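Local coordinates for purine nucleoside phosphorylase (Schistosoma mansoni, PDB 6BI9), which catalyses the reversible phosphorolysis of purine nucleosides such as inosine and guanosine, releasing the free base and a ribose 1-phosphate, at residues I115-G120 against M221-E226; E191-F196 against G215-G220. All coordinates share one frame; numbering follows the deposited sequence.

Interaction 1 (I115-G120 against M221-E226); sequences ITNLAG and MSTVPE. With DS7 (1,2,5-trimethyl-1H-pyrrole-3-carboxylic acid), chain G.
Asn117 and Thr223 join strand 112-121 to the turn that leads into helix 224-232, through a single direct hydrogen bond. The Asn117 side chain leaves the strand toward the turn, and its CB already touches Ser222 OG at 3.6 Å. With CG set between the backbone N and the carbonyl carbon (chi1 62°), ND2 reaches Thr223 and OD1 reaches Ser241. ND2 donates to Thr223 OG1 over 2.9 Å, with an N-H...O angle of 150° and the hydroxyl tilted 19° out of the amide plane, the side chains of Asn117 and Thr223 crossing almost perpendicularly. OD1 is bonded to Ser241 on the adjoining strand 236-246, so the flat group is held at both ends.

Thr223 OG1 is shared with Arg86. Ile115 CG2 packs against both branches of the threonine, 3.9 Å from Thr223 OG1 and 4.2 Å from Thr223 CG2, as the two side chains slide past each other in opposite directions. Thr223 occupies the N-cap position of helix 224-232, although its hydroxyl is turned to Asn117 and Arg86 and caps no backbone N-H. Strand 112-121 belongs to the mixed sheet of the phosphorylase-superfamily domain, and the turn brings the start of helix 224-232 against it, near the centre of the chain.

Further along, where the strand and turn diverge, water takes over. Leu118 O accepts from two waters, one of which also bonds Ser222 OG, while the other accepts from Met221 N at 3.0 Å. Beyond them lies the bound trimethylpyrrole carboxylic acid: its methyl carbon C, on ring atom C1, sits 3.6 Å from Leu118 O, and its ring nitrogen is 3.5 Å from Gly120 N. On the turn side, Met221 CG comes to 3.0 Å from the ligand's O1, and the methionine also packs on Phe161 of the second subunit.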
loop_
_atom_site.group_PDB
_atom_site.type_symbol
_atom_site.label_atom_id
_atom_site.label_comp_id
_atom_site.label_asym_id
_atom_site.label_seq_id
_atom_site.Cartn_x
_atom_site.Cartn_y
_atom_site.Cartn_z
ATOM N N ILE A 115 -9.498 11.108 20.821
ATOM C CA ILE A 115 -8.395 10.177 20.559
ATOM C C ILE A 115 -7.043 10.837 20.834
ATOM O O ILE A 115 -6.813 11.969 20.405
ATOM C CB ILE A 115 -8.419 9.677 19.108
ATOM C CG1 ILE A 115 -9.765 9.114 18.726
ATOM C CG2 ILE A 115 -7.377 8.568 18.933
ATOM C CD1 ILE A 115 -9.875 8.799 17.205
ATOM N N THR A 116 -6.149 10.133 21.550
ATOM C CA THR A 116 -4.746 10.558 21.664
ATOM C C THR A 116 -3.791 9.494 21.117
ATOM O O THR A 116 -4.097 8.288 21.111
ATOM C CB THR A 116 -4.342 10.896 23.122
ATOM O OG1 THR A 116 -4.462 9.730 23.953
ATOM C CG2 THR A 116 -5.196 12.023 23.711
ATOM N N ASN A 117 -2.612 9.949 20.650
ATOM C CA ASN A 117 -1.558 9.047 20.196
ATOM C C ASN A 117 -0.186 9.677 20.416
ATOM O O ASN A 117 -0.064 10.859 20.761
ATOM C CB ASN A 117 -1.726 8.669 18.704
ATOM C CG ASN A 117 -1.635 9.875 17.760
ATOM O OD1 ASN A 117 -0.639 10.574 17.715
ATOM N ND2 ASN A 117 -2.679 10.087 16.961
ATOM N N LEU A 118 0.844 8.836 20.268
ATOM C CA LEU A 118 2.236 9.271 20.180
ATOM C C LEU A 118 2.709 9.287 18.725
ATOM O O LEU A 118 2.404 8.380 17.940
ATOM C CB LEU A 118 3.117 8.353 21.023
ATOM C CG LEU A 118 2.903 8.555 22.537
ATOM C CD1 LEU A 118 3.032 7.244 23.275
ATOM C CD2 LEU A 118 3.909 9.540 23.022
ATOM N N ALA A 119 3.487 10.306 18.361
ATOM C CA ALA A 119 3.878 10.507 16.971
ATOM C C ALA A 119 5.263 11.125 16.850
ATOM O O ALA A 119 5.782 11.716 17.802
ATOM C CB ALA A 119 2.872 11.413 16.258
ATOM N N GLY A 120 5.844 11.018 15.652
ATOM C CA GLY A 120 7.091 11.725 15.332
ATOM C C GLY A 120 6.837 13.065 14.649
ATOM O O GLY A 120 5.911 13.217 13.851
ATOM N N MET A 221 1.497 5.633 13.593
ATOM C CA MET A 221 1.057 4.294 13.185
ATOM C C MET A 221 -0.374 3.941 13.626
ATOM O O MET A 221 -0.699 2.749 13.735
ATOM C CB MET A 221 2.009 3.221 13.738
ATOM C CG MET A 221 3.424 3.391 13.481
ATOM S SD MET A 221 4.376 2.134 14.429
ATOM C CE MET A 221 5.970 2.887 14.209
ATOM N N SER A 222 -1.226 4.916 13.923
ATOM C CA SER A 222 -2.546 4.636 14.487
ATOM C C SER A 222 -3.537 5.706 14.021
ATOM O O SER A 222 -3.249 6.523 13.130
ATOM C CB SER A 222 -2.491 4.581 16.027
ATOM O OG SER A 222 -2.262 5.882 16.547
ATOM N N THR A 223 -4.717 5.689 14.657
ATOM C CA THR A 223 -5.708 6.770 14.667
ATOM C C THR A 223 -6.520 6.931 13.377
ATOM O O THR A 223 -7.752 7.005 13.459
ATOM C CB THR A 223 -5.022 8.069 15.062
ATOM O OG1 THR A 223 -4.513 7.918 16.407
ATOM C CG2 THR A 223 -6.013 9.238 15.036
ATOM N N VAL A 224 -5.886 6.985 12.195
ATOM C CA VAL A 224 -6.632 7.228 10.948
ATOM C C VAL A 224 -7.697 6.156 10.696
ATOM O O VAL A 224 -8.818 6.509 10.276
ATOM C CB VAL A 224 -5.651 7.426 9.788
ATOM C CG1 VAL A 224 -6.320 7.318 8.424
ATOM C CG2 VAL A 224 -4.938 8.783 9.913
ATOM N N PRO A 225 -7.459 4.852 10.930
ATOM C CA PRO A 225 -8.551 3.874 10.730
ATOM C C PRO A 225 -9.777 4.151 11.587
ATOM O O PRO A 225 -10.914 4.133 11.066
ATOM C CB PRO A 225 -7.884 2.533 11.061
ATOM C CG PRO A 225 -6.371 2.785 10.733
ATOM C CD PRO A 225 -6.171 4.185 11.249
ATOM N N GLU A 226 -9.581 4.479 12.862
ATOM C CA GLU A 226 -10.716 4.793 13.740
ATOM C C GLU A 226 -11.426 6.073 13.311
ATOM O O GLU A 226 -12.662 6.144 13.359
ATOM C CB GLU A 226 -10.244 4.900 15.200
ATOM C CG GLU A 226 -9.760 3.610 15.786
ATOM C CD GLU A 226 -8.267 3.395 15.641
ATOM O OE1 GLU A 226 -7.671 3.836 14.639
ATOM O OE2 GLU A 226 -7.664 2.800 16.564
HETATM C C7 DS7 G . 8.499 8.677 16.865
HETATM C C4 DS7 G . 5.969 6.403 12.891
HETATM C C5 DS7 G . 7.570 7.707 14.677
HETATM C C6 DS7 G . 8.757 8.194 13.870
HETATM C C3 DS7 G . 6.405 6.978 14.279
HETATM C C2 DS7 G . 5.652 6.783 15.477
HETATM C C1 DS7 G . 6.336 7.391 16.546
HETATM O O DS7 G . 6.727 6.248 11.929
HETATM O O1 DS7 G . 4.816 5.981 12.699
HETATM N N DS7 G . 7.525 7.951 16.057
HETATM C C DS7 G . 5.932 7.471 18.013
HETATM O O HOH W 1 0.379 7.632 16.410
HETATM O O HOH W 2 2.389 6.009 16.412
#

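Interaction 2 (E191-F196 against G215-G220); sequences EGVYAF and GCDVVG. With DS7 (1,2,5-trimethyl-1H-pyrrole-3-carboxylic acid), chain G.
Val193 and Asp217 meet just before the parallel ladder of strands 189-196 and 218-220, where one carbonyl serves two donors. Val193 O accepts from Asp217 N, in the carbonyl plane, and from Val218 N, 3.2 Å away and tilted from that plane. The same aspartate returns the bond with its side chain: OD2 takes Val193 N at 2.8 Å, nearly straight at 170°, through its anti lone pair, while OD1 is held by Asn123. Further up the ladder Ala195 N donates to Val218 O and Gly220 N to Ala195 O, the latter almost along the C=O axis.

On one face of the sheet, Tyr194 CD1 meets Val218 CG2 at 3.6 Å. With its CG trans to the backbone N (chi1 -179°), the ring reaches obliquely to Gly220; OH lies 3.1 Å from Gly220 C and is hydrogen-bonded to Ser222 N. Ala195, on the opposite face with Val219, sets its CB 3.7 Å from Cys216 SG in the preceding loop. Gly220 CA lies 3.1 Å from O1 of the bound pyrrole acid.

Helix 205-213 links the two strands in a beta-alpha-beta unit and ends in a Schellman motif at Gly215; strand 131-139 flanks strand 189-196, and helix 224-232 packs against Tyr194 and Phe196.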
loop_
_atom_site.group_PDB
_atom_site.type_symbol
_atom_site.label_atom_id
_atom_site.label_comp_id
_atom_site.label_asym_id
_atom_site.label_seq_id
_atom_site.Cartn_x
_atom_site.Cartn_y
_atom_site.Cartn_z
ATOM N N GLU A 191 -1.122 22.987 15.480
ATOM C CA GLU A 191 -2.048 22.249 14.618
ATOM C C GLU A 191 -1.277 21.675 13.443
ATOM O O GLU A 191 -0.196 22.164 13.097
ATOM C CB GLU A 191 -3.194 23.132 14.124
ATOM C CG GLU A 191 -2.774 24.221 13.164
ATOM C CD GLU A 191 -3.941 25.092 12.741
ATOM O OE1 GLU A 191 -4.917 25.199 13.516
ATOM O OE2 GLU A 191 -3.885 25.654 11.627
ATOM N N GLY A 192 -1.797 20.598 12.847
ATOM C CA GLY A 192 -1.049 19.987 11.763
ATOM C C GLY A 192 -1.733 18.825 11.057
ATOM O O GLY A 192 -2.792 18.339 11.458
ATOM N N VAL A 193 -1.105 18.425 9.959
ATOM C CA VAL A 193 -1.545 17.291 9.126
ATOM C C VAL A 193 -0.810 16.013 9.558
ATOM O O VAL A 193 0.426 15.992 9.623
ATOM C CB VAL A 193 -1.279 17.594 7.639
ATOM C CG1 VAL A 193 -1.596 16.374 6.755
ATOM C CG2 VAL A 193 -2.073 18.829 7.162
ATOM N N TYR A 194 -1.564 14.936 9.813
ATOM C CA TYR A 194 -1.035 13.647 10.277
ATOM C C TYR A 194 -0.868 12.658 9.130
ATOM O O TYR A 194 -1.842 12.358 8.425
ATOM C CB TYR A 194 -1.992 13.061 11.306
ATOM C CG TYR A 194 -1.636 11.710 11.953
ATOM C CD1 TYR A 194 -1.033 11.659 13.207
ATOM C CD2 TYR A 194 -1.966 10.483 11.356
ATOM C CE1 TYR A 194 -0.740 10.456 13.833
ATOM C CE2 TYR A 194 -1.673 9.253 11.992
ATOM C CZ TYR A 194 -1.066 9.245 13.215
ATOM O OH TYR A 194 -0.789 8.059 13.842
ATOM N N ALA A 195 0.354 12.136 8.952
ATOM C CA ALA A 195 0.603 11.032 8.021
ATOM C C ALA A 195 0.502 9.699 8.751
ATOM O O ALA A 195 1.202 9.475 9.744
ATOM C CB ALA A 195 1.986 11.133 7.380
ATOM N N PHE A 196 -0.287 8.770 8.187
ATOM C CA PHE A 196 -0.435 7.400 8.706
ATOM C C PHE A 196 0.565 6.489 7.975
ATOM O O PHE A 196 0.425 6.275 6.758
ATOM C CB PHE A 196 -1.895 6.952 8.505
ATOM C CG PHE A 196 -2.212 5.531 8.975
ATOM C CD1 PHE A 196 -1.510 4.914 10.020
ATOM C CD2 PHE A 196 -3.237 4.802 8.338
ATOM C CE1 PHE A 196 -1.815 3.619 10.422
ATOM C CE2 PHE A 196 -3.542 3.499 8.726
ATOM C CZ PHE A 196 -2.831 2.889 9.757
ATOM N N GLY A 215 4.414 17.810 2.628
ATOM C CA GLY A 215 3.546 18.630 3.457
ATOM C C GLY A 215 3.000 17.959 4.704
ATOM O O GLY A 215 1.975 18.397 5.249
ATOM N N CYS A 216 3.641 16.907 5.182
ATOM C CA CYS A 216 3.212 16.270 6.415
ATOM C C CYS A 216 3.842 16.989 7.605
ATOM O O CYS A 216 5.010 17.378 7.567
ATOM C CB CYS A 216 3.592 14.786 6.437
ATOM S SG CYS A 216 2.980 13.804 5.018
ATOM N N ASP A 217 3.061 17.171 8.669
ATOM C CA ASP A 217 3.569 17.788 9.884
ATOM C C ASP A 217 3.993 16.783 10.946
ATOM O O ASP A 217 4.925 17.062 11.703
ATOM C CB ASP A 217 2.504 18.724 10.480
ATOM C CG ASP A 217 2.183 19.912 9.561
ATOM O OD1 ASP A 217 3.113 20.665 9.214
ATOM O OD2 ASP A 217 1.001 20.081 9.176
ATOM N N VAL A 218 3.299 15.646 11.056
ATOM C CA VAL A 218 3.587 14.606 12.042
ATOM C C VAL A 218 3.348 13.261 11.348
ATOM O O VAL A 218 2.637 13.178 10.341
ATOM C CB VAL A 218 2.716 14.707 13.324
ATOM C CG1 VAL A 218 2.787 16.124 13.920
ATOM C CG2 VAL A 218 1.290 14.417 13.051
ATOM N N VAL A 219 3.963 12.199 11.887
ATOM C CA VAL A 219 3.792 10.832 11.374
ATOM C C VAL A 219 3.549 9.863 12.536
ATOM O O VAL A 219 4.204 9.942 13.591
ATOM C CB VAL A 219 5.008 10.386 10.515
ATOM C CG1 VAL A 219 6.319 10.468 11.293
ATOM C CG2 VAL A 219 4.825 8.974 9.935
ATOM N N GLY A 220 2.606 8.932 12.341
ATOM C CA GLY A 220 2.409 7.863 13.312
ATOM C C GLY A 220 1.717 6.644 12.725
ATOM O O GLY A 220 1.370 6.622 11.540
HETATM C C7 DS7 G . 8.499 8.677 16.865
HETATM C C4 DS7 G . 5.969 6.403 12.891
HETATM C C5 DS7 G . 7.570 7.707 14.677
HETATM C C6 DS7 G . 8.757 8.194 13.870
HETATM C C3 DS7 G . 6.405 6.978 14.279
HETATM C C2 DS7 G . 5.652 6.783 15.477
HETATM C C1 DS7 G . 6.336 7.391 16.546
HETATM O O DS7 G . 6.727 6.248 11.929
HETATM O O1 DS7 G . 4.816 5.981 12.699
HETATM N N DS7 G . 7.525 7.951 16.057
HETATM C C DS7 G . 5.932 7.471 18.013
#

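Overall arrangement
The centres of interactions 1 and 2 lie about 10 Å apart, and both involve the same mixed sheet. In sequence, segment 115-120 comes first, then 191-196, 215-220 and 221-226, so both segments of interaction 2 fall between those of interaction 1. Strand 218-220 runs between strand 189-196, to which it is parallel, and strand 112-121, to which it is antiparallel, and the chain then continues directly into the turn before helix 224-232. The two contacts meet where Gly120 N probably bonds Val219 O and Tyr194 OH approaches Ser222 O. Both touch the pyrrole acid, which is hydrogen-bonded to Asn197 and Glu203, so the ends of strands 112-121 and 218-220 and the following turn line one ligand pocket.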